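Xyloglucan-specific endo-beta-1,4-glucanase (PDB 4W88) hydrolyses internal beta-1,4-glucosidic bonds in the backbone of xyloglucan, a branched polysaccharide of plant cell walls. Local coordinates at residues N39-V50 with L318-W326. The protein carries 1 engineered substitution. Sequence-based numbering, arbitrary orientation.
Sequences NPKTTQEIVDTV and LLNRSLLKW
Ile46, Thr49 and Val50, on one side of helix 44-53, pack against Leu319, Leu324 and Trp326 of the hairpin 319-326. The two methyls of Leu319 divide between adjacent helix residues: CD2 meets Val50 CG2 at 3.7 Å, while CD1 touches Thr49 CG2 at 3.8 Å and also lies over the centre of one face of the Trp326 ring. Branched Ile46 and Val50 suit this apolar side; Ile46 places CG1 3.8 Å from Leu324 CD2, and its CD1 continues to the aliphatic CB of Arg321. Thr49 serves two ends: with OG1 beside the backbone N (chi1 -56°), the hydroxyl donates to Glu45 O at 2.7 Å, within its own helix, and its methyl is left for Leu319.

Two waters carry the polar links. One accepts from Trp326 NE1 and donates to Thr49 O, which also lies at the indole edge, 3.6 Å from Trp326 CZ2. The other accepts from Arg321 NH1 and donates to Pro40 O and Thr42 OG1. Arg321, apolar at its base and long enough to reach past Pro40, lays its guanidinium over the Asn39 amide, the planes 32° apart; Thr21 and Gly19 bind its nitrogens, and Asn307 the amide oxygen.

A G1 beta bulge, with Asn320 opposite the pair Leu324-Lys325, shapes the hairpin, which follows the last barrel strand and covers the first barrel helix of this GH5 TIM barrel.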
ATOM      1  N   ASN A  39     -13.185   6.023 -12.186  1.00 19.20           N
ATOM      2  CA  ASN A  39     -12.342   5.081 -12.964  1.00 17.67           C
ATOM      3  C   ASN A  39     -13.122   4.040 -13.671  1.00 20.17           C
ATOM      4  O   ASN A  39     -14.188   3.637 -13.211  1.00 20.86           O
ATOM      5  CB  ASN A  39     -11.268   4.484 -12.078  1.00 20.71           C
ATOM      6  CG  ASN A  39     -10.127   5.494 -11.878  1.00 22.33           C
ATOM      7  OD1 ASN A  39      -9.860   6.286 -12.800  1.00 27.89           O
ATOM      8  ND2 ASN A  39      -9.557   5.578 -10.690  1.00 19.89           N
ATOM      9  N   PRO A  40     -12.607   3.612 -14.819  1.00 19.57           N
ATOM     10  CA  PRO A  40     -13.328   2.526 -15.512  1.00 20.76           C
ATOM     11  C   PRO A  40     -13.210   1.185 -14.791  1.00 17.15           C
ATOM     12  O   PRO A  40     -12.287   0.964 -13.966  1.00 19.64           O
ATOM     13  CB  PRO A  40     -12.603   2.440 -16.842  1.00 21.01           C
ATOM     14  CG  PRO A  40     -11.215   2.920 -16.541  1.00 25.96           C
ATOM     15  CD  PRO A  40     -11.328   3.957 -15.461  1.00 22.21           C
ATOM     16  N   LYS A  41     -14.102   0.287 -15.071  1.00 20.22           N
ATOM     17  CA  LYS A  41     -14.016  -1.041 -14.493  1.00 21.17           C
ATOM     18  C   LYS A  41     -12.648  -1.672 -14.936  1.00 18.13           C
ATOM     19  O   LYS A  41     -12.229  -1.609 -16.124  1.00 19.92           O
ATOM     20  CB  LYS A  41     -15.177  -1.876 -14.954  1.00 23.40           C
ATOM     21  CG  LYS A  41     -15.177  -3.301 -14.431  1.00 22.76           C
ATOM     22  CD  LYS A  41     -16.454  -4.090 -14.751  1.00 27.82           C
ATOM     23  CE  LYS A  41     -16.197  -5.524 -14.305  1.00 32.37           C
ATOM     24  NZ  LYS A  41     -17.337  -6.332 -14.668  1.00 32.04           N
ATOM     25  N   THR A  42     -11.945  -2.283 -13.990  1.00 17.39           N
ATOM     26  CA  THR A  42     -10.627  -2.861 -14.286  1.00 16.02           C
ATOM     27  C   THR A  42     -10.823  -4.051 -15.227  1.00 17.41           C
ATOM     28  O   THR A  42     -11.819  -4.850 -15.105  1.00 17.56           O
ATOM     29  CB  THR A  42      -9.968  -3.294 -12.964  1.00 17.04           C
ATOM     30  OG1 THR A  42      -9.992  -2.191 -12.054  1.00 17.25           O
ATOM     31  CG2 THR A  42      -8.546  -3.659 -13.169  1.00 17.14           C
ATOM     32  N   THR A  43      -9.884  -4.176 -16.145  1.00 18.93           N
ATOM     33  CA  THR A  43      -9.893  -5.287 -17.098  1.00 17.37           C
ATOM     34  C   THR A  43      -8.523  -6.022 -17.083  1.00 16.29           C
ATOM     35  O   THR A  43      -7.514  -5.483 -16.570  1.00 17.42           O
ATOM     36  CB  THR A  43     -10.071  -4.784 -18.501  1.00 20.53           C
ATOM     37  OG1 THR A  43      -8.963  -3.911 -18.800  1.00 19.57           O
ATOM     38  CG2 THR A  43     -11.388  -4.092 -18.650  1.00 22.75           C
ATOM     39  N   GLN A  44      -8.507  -7.254 -17.617  1.00 16.08           N
ATOM     40  CA  GLN A  44      -7.264  -7.979 -17.825  1.00 17.01           C
ATOM     41  C   GLN A  44      -6.220  -7.118 -18.602  1.00 16.98           C
ATOM     42  O   GLN A  44      -5.056  -7.097 -18.260  1.00 17.19           O
ATOM     43  CB  GLN A  44      -7.520  -9.312 -18.526  1.00 18.17           C
ATOM     44  CG  GLN A  44      -6.293 -10.184 -18.733  1.00 17.89           C
ATOM     45  CD  GLN A  44      -5.798 -10.767 -17.469  1.00 16.99           C
ATOM     46  OE1 GLN A  44      -6.472 -11.610 -16.858  1.00 18.56           O
ATOM     47  NE2 GLN A  44      -4.655 -10.350 -17.052  1.00 18.51           N
ATOM     48  N   GLU A  45      -6.700  -6.375 -19.606  1.00 19.69           N
ATOM     49  CA  GLU A  45      -5.868  -5.565 -20.440  1.00 20.13           C
ATOM     50  C   GLU A  45      -5.209  -4.425 -19.659  1.00 16.39           C
ATOM     51  O   GLU A  45      -4.028  -4.087 -19.908  1.00 20.48           O
ATOM     52  CB  GLU A  45      -6.640  -4.979 -21.620  1.00 22.12           C
ATOM     53  CG  GLU A  45      -7.086  -6.016 -22.652  1.00 22.14           C
ATOM     54  CD  GLU A  45      -8.450  -6.640 -22.392  1.00 24.60           C
ATOM     55  OE1 GLU A  45      -9.003  -6.578 -21.259  1.00 22.06           O
ATOM     56  OE2 GLU A  45      -9.029  -7.229 -23.351  1.00 25.18           O
ATOM     57  N   ILE A  46      -5.958  -3.789 -18.752  1.00 18.41           N
ATOM     58  CA  ILE A  46      -5.357  -2.735 -17.928  1.00 18.38           C
ATOM     59  C   ILE A  46      -4.163  -3.327 -17.140  1.00 16.05           C
ATOM     60  O   ILE A  46      -3.076  -2.759 -17.074  1.00 17.83           O
ATOM     61  CB  ILE A  46      -6.436  -2.102 -17.013  1.00 18.41           C
ATOM     62  CG1 ILE A  46      -7.311  -1.158 -17.871  1.00 19.29           C
ATOM     63  CG2 ILE A  46      -5.784  -1.332 -15.893  1.00 19.15           C
ATOM     64  CD1 ILE A  46      -8.600  -0.716 -17.251  1.00 20.06           C
ATOM     65  N   VAL A  47      -4.397  -4.452 -16.476  1.00 16.36           N
ATOM     66  CA  VAL A  47      -3.376  -5.090 -15.659  1.00 16.89           C
ATOM     67  C   VAL A  47      -2.202  -5.525 -16.544  1.00 15.79           C
ATOM     68  O   VAL A  47      -1.027  -5.338 -16.165  1.00 18.94           O
ATOM     69  CB  VAL A  47      -3.995  -6.222 -14.799  1.00 17.41           C
ATOM     70  CG1 VAL A  47      -2.944  -7.049 -14.086  1.00 18.46           C
ATOM     71  CG2 VAL A  47      -4.989  -5.639 -13.787  1.00 17.02           C
ATOM     72  N   ASP A  48      -2.495  -6.117 -17.707  1.00 17.08           N
ATOM     73  CA  ASP A  48      -1.449  -6.488 -18.665  1.00 19.18           C
ATOM     74  C   ASP A  48      -0.530  -5.332 -19.011  1.00 19.17           C
ATOM     75  O   ASP A  48       0.692  -5.442 -19.101  1.00 19.02           O
ATOM     76  CB  ASP A  48      -2.007  -6.996 -19.994  1.00 21.08           C
ATOM     77  CG  ASP A  48      -2.786  -8.263 -19.946  1.00 17.59           C
ATOM     78  OD1 ASP A  48      -2.742  -9.049 -18.961  1.00 20.87           O
ATOM     79  OD2 ASP A  48      -3.518  -8.454 -20.991  1.00 19.20           O
ATOM     80  N   THR A  49      -1.128  -4.168 -19.206  1.00 18.19           N
ATOM     81  CA  THR A  49      -0.391  -3.004 -19.675  1.00 20.25           C
ATOM     82  C   THR A  49       0.595  -2.545 -18.612  1.00 18.10           C
ATOM     83  O   THR A  49       1.744  -2.157 -18.909  1.00 18.35           O
ATOM     84  CB  THR A  49      -1.387  -1.863 -20.031  1.00 17.89           C
ATOM     85  OG1 THR A  49      -2.333  -2.324 -20.994  1.00 20.54           O
ATOM     86  CG2 THR A  49      -0.712  -0.644 -20.558  1.00 24.24           C
ATOM     87  N   VAL A  50       0.129  -2.562 -17.360  1.00 19.05           N
ATOM     88  CA  VAL A  50       1.007  -2.285 -16.207  1.00 18.01           C
ATOM     89  C   VAL A  50       2.234  -3.237 -16.191  1.00 16.57           C
ATOM     90  O   VAL A  50       3.387  -2.794 -16.154  1.00 18.57           O
ATOM     91  CB  VAL A  50       0.187  -2.383 -14.880  1.00 16.67           C
ATOM     92  CG1 VAL A  50       1.073  -2.295 -13.645  1.00 17.39           C
ATOM     93  CG2 VAL A  50      -0.881  -1.265 -14.852  1.00 20.46           C
ATOM     94  N   LEU A 318      -0.588   7.755 -13.955  1.00 19.98           N
ATOM     95  CA  LEU A 318       0.490   7.348 -14.875  1.00 18.82           C
ATOM     96  C   LEU A 318      -0.038   6.611 -16.083  1.00 20.82           C
ATOM     97  O   LEU A 318       0.371   6.915 -17.217  1.00 21.36           O
ATOM     98  CB  LEU A 318       1.606   6.570 -14.199  1.00 19.44           C
ATOM     99  CG  LEU A 318       2.262   7.228 -13.009  1.00 21.34           C
ATOM    100  CD1 LEU A 318       3.212   6.276 -12.258  1.00 28.32           C
ATOM    101  CD2 LEU A 318       3.067   8.430 -13.503  1.00 25.54           C
ATOM    102  N   LEU A 319      -0.905   5.639 -15.818  1.00 20.03           N
ATOM    103  CA  LEU A 319      -1.581   4.881 -16.864  1.00 18.14           C
ATOM    104  C   LEU A 319      -2.935   5.503 -17.216  1.00 21.02           C
ATOM    105  O   LEU A 319      -3.815   5.581 -16.383  1.00 20.39           O
ATOM    106  CB  LEU A 319      -1.722   3.426 -16.493  1.00 18.97           C
ATOM    107  CG  LEU A 319      -2.520   2.576 -17.505  1.00 21.07           C
ATOM    108  CD1 LEU A 319      -1.779   2.608 -18.885  1.00 22.32           C
ATOM    109  CD2 LEU A 319      -2.748   1.167 -16.958  1.00 22.81           C
ATOM    110  N   ASN A 320      -3.089   5.936 -18.468  1.00 20.65           N
ATOM    111  CA  ASN A 320      -4.401   6.344 -18.978  1.00 22.02           C
ATOM    112  C   ASN A 320      -5.182   5.061 -19.269  1.00 21.30           C
ATOM    113  O   ASN A 320      -4.978   4.403 -20.312  1.00 22.22           O
ATOM    114  CB  ASN A 320      -4.309   7.248 -20.203  1.00 23.13           C
ATOM    115  CG  ASN A 320      -5.671   7.707 -20.669  1.00 26.65           C
ATOM    116  OD1 ASN A 320      -6.699   7.051 -20.414  1.00 29.39           O
ATOM    117  ND2 ASN A 320      -5.697   8.803 -21.381  1.00 28.90           N
ATOM    118  N   ARG A 321      -6.003   4.655 -18.308  1.00 20.72           N
ATOM    119  CA  ARG A 321      -6.554   3.296 -18.371  1.00 20.13           C
ATOM    120  C   ARG A 321      -7.518   3.092 -19.557  1.00 20.94           C
ATOM    121  O   ARG A 321      -7.561   1.994 -20.140  1.00 24.85           O
ATOM    122  CB  ARG A 321      -7.266   2.995 -17.069  1.00 21.37           C
ATOM    123  CG  ARG A 321      -6.385   2.982 -15.850  1.00 19.22           C
ATOM    124  CD  ARG A 321      -7.133   2.614 -14.607  1.00 19.48           C
ATOM    125  NE  ARG A 321      -6.334   2.949 -13.439  1.00 17.77           N
ATOM    126  CZ  ARG A 321      -6.811   2.859 -12.207  1.00 19.13           C
ATOM    127  NH1 ARG A 321      -8.016   2.334 -12.032  1.00 16.55           N
ATOM    128  NH2 ARG A 321      -6.154   3.350 -11.181  1.00 19.37           N
ATOM    129  N   SER A 322      -8.190   4.166 -19.956  1.00 24.90           N
ATOM    130  CA  SER A 322      -9.154   4.034 -21.061  1.00 30.68           C
ATOM    131  C   SER A 322      -8.478   3.881 -22.403  1.00 24.43           C
ATOM    132  O   SER A 322      -9.077   3.301 -23.291  1.00 28.92           O
ATOM    133  CB  SER A 322     -10.130   5.196 -21.132  1.00 32.32           C
ATOM    134  OG  SER A 322     -10.939   5.163 -19.992  1.00 43.21           O
ATOM    135  N   LEU A 323      -7.289   4.446 -22.554  1.00 28.42           N
ATOM    136  CA  LEU A 323      -6.564   4.413 -23.806  1.00 30.73           C
ATOM    137  C   LEU A 323      -5.491   3.329 -23.833  1.00 29.77           C
ATOM    138  O   LEU A 323      -4.917   3.050 -24.891  1.00 25.93           O
ATOM    139  CB  LEU A 323      -5.898   5.760 -24.071  1.00 33.49           C
ATOM    140  CG  LEU A 323      -6.895   6.869 -24.262  1.00 36.98           C
ATOM    141  CD1 LEU A 323      -6.180   8.102 -24.768  1.00 49.54           C
ATOM    142  CD2 LEU A 323      -7.962   6.442 -25.255  1.00 44.45           C
ATOM    143  N   LEU A 324      -5.186   2.789 -22.659  1.00 26.36           N
ATOM    144  CA  LEU A 324      -4.056   1.856 -22.496  1.00 25.43           C
ATOM    145  C   LEU A 324      -2.762   2.475 -23.013  1.00 25.89           C
ATOM    146  O   LEU A 324      -1.913   1.777 -23.640  1.00 27.94           O
ATOM    147  CB  LEU A 324      -4.331   0.480 -23.184  1.00 24.26           C
ATOM    148  CG  LEU A 324      -5.594  -0.237 -22.682  1.00 27.10           C
ATOM    149  CD1 LEU A 324      -5.782  -1.531 -23.413  1.00 31.94           C
ATOM    150  CD2 LEU A 324      -5.483  -0.499 -21.172  1.00 27.39           C
ATOM    151  N   LYS A 325      -2.582   3.750 -22.678  1.00 26.10           N
ATOM    152  CA  LYS A 325      -1.363   4.491 -22.990  1.00 25.04           C
ATOM    153  C   LYS A 325      -0.965   5.248 -21.722  1.00 20.37           C
ATOM    154  O   LYS A 325      -1.792   5.562 -20.913  1.00 29.01           O
ATOM    155  CB  LYS A 325      -1.611   5.499 -24.159  1.00 29.36           C
ATOM    156  CG  LYS A 325      -2.056   4.927 -25.504  1.00 52.52           C
ATOM    157  CD  LYS A 325      -1.185   3.756 -26.006  1.00 55.86           C
ATOM    158  CE  LYS A 325      -1.806   2.962 -27.149  1.00 70.36           C
ATOM    159  NZ  LYS A 325      -1.893   3.832 -28.316  1.00 74.66           N
ATOM    160  N   TRP A 326       0.344   5.513 -21.580  1.00 22.88           N
ATOM    161  CA  TRP A 326       0.852   6.164 -20.425  1.00 24.61           C
ATOM    162  C   TRP A 326       0.745   7.678 -20.581  1.00 23.15           C
ATOM    163  O   TRP A 326       1.058   8.233 -21.667  1.00 27.88           O
ATOM    164  CB  TRP A 326       2.270   5.666 -20.108  1.00 24.91           C
ATOM    165  CG  TRP A 326       2.283   4.208 -19.832  1.00 23.45           C
ATOM    166  CD1 TRP A 326       2.406   3.213 -20.753  1.00 22.60           C
ATOM    167  CD2 TRP A 326       2.122   3.570 -18.557  1.00 21.49           C
ATOM    168  NE1 TRP A 326       2.356   1.971 -20.129  1.00 23.38           N
ATOM    169  CE2 TRP A 326       2.118   2.171 -18.786  1.00 20.31           C
ATOM    170  CE3 TRP A 326       1.930   4.027 -17.233  1.00 20.05           C
ATOM    171  CZ2 TRP A 326       1.989   1.237 -17.722  1.00 21.78           C
ATOM    172  CZ3 TRP A 326       1.820   3.107 -16.203  1.00 19.43           C
ATOM    173  CH2 TRP A 326       1.803   1.740 -16.445  1.00 19.48           C
TER
HETATM  174  O   HOH W   1      -9.585   0.359 -13.493  1.00 17.44           O
HETATM  175  O   HOH W   2       2.679  -0.859 -21.158  1.00 24.13           O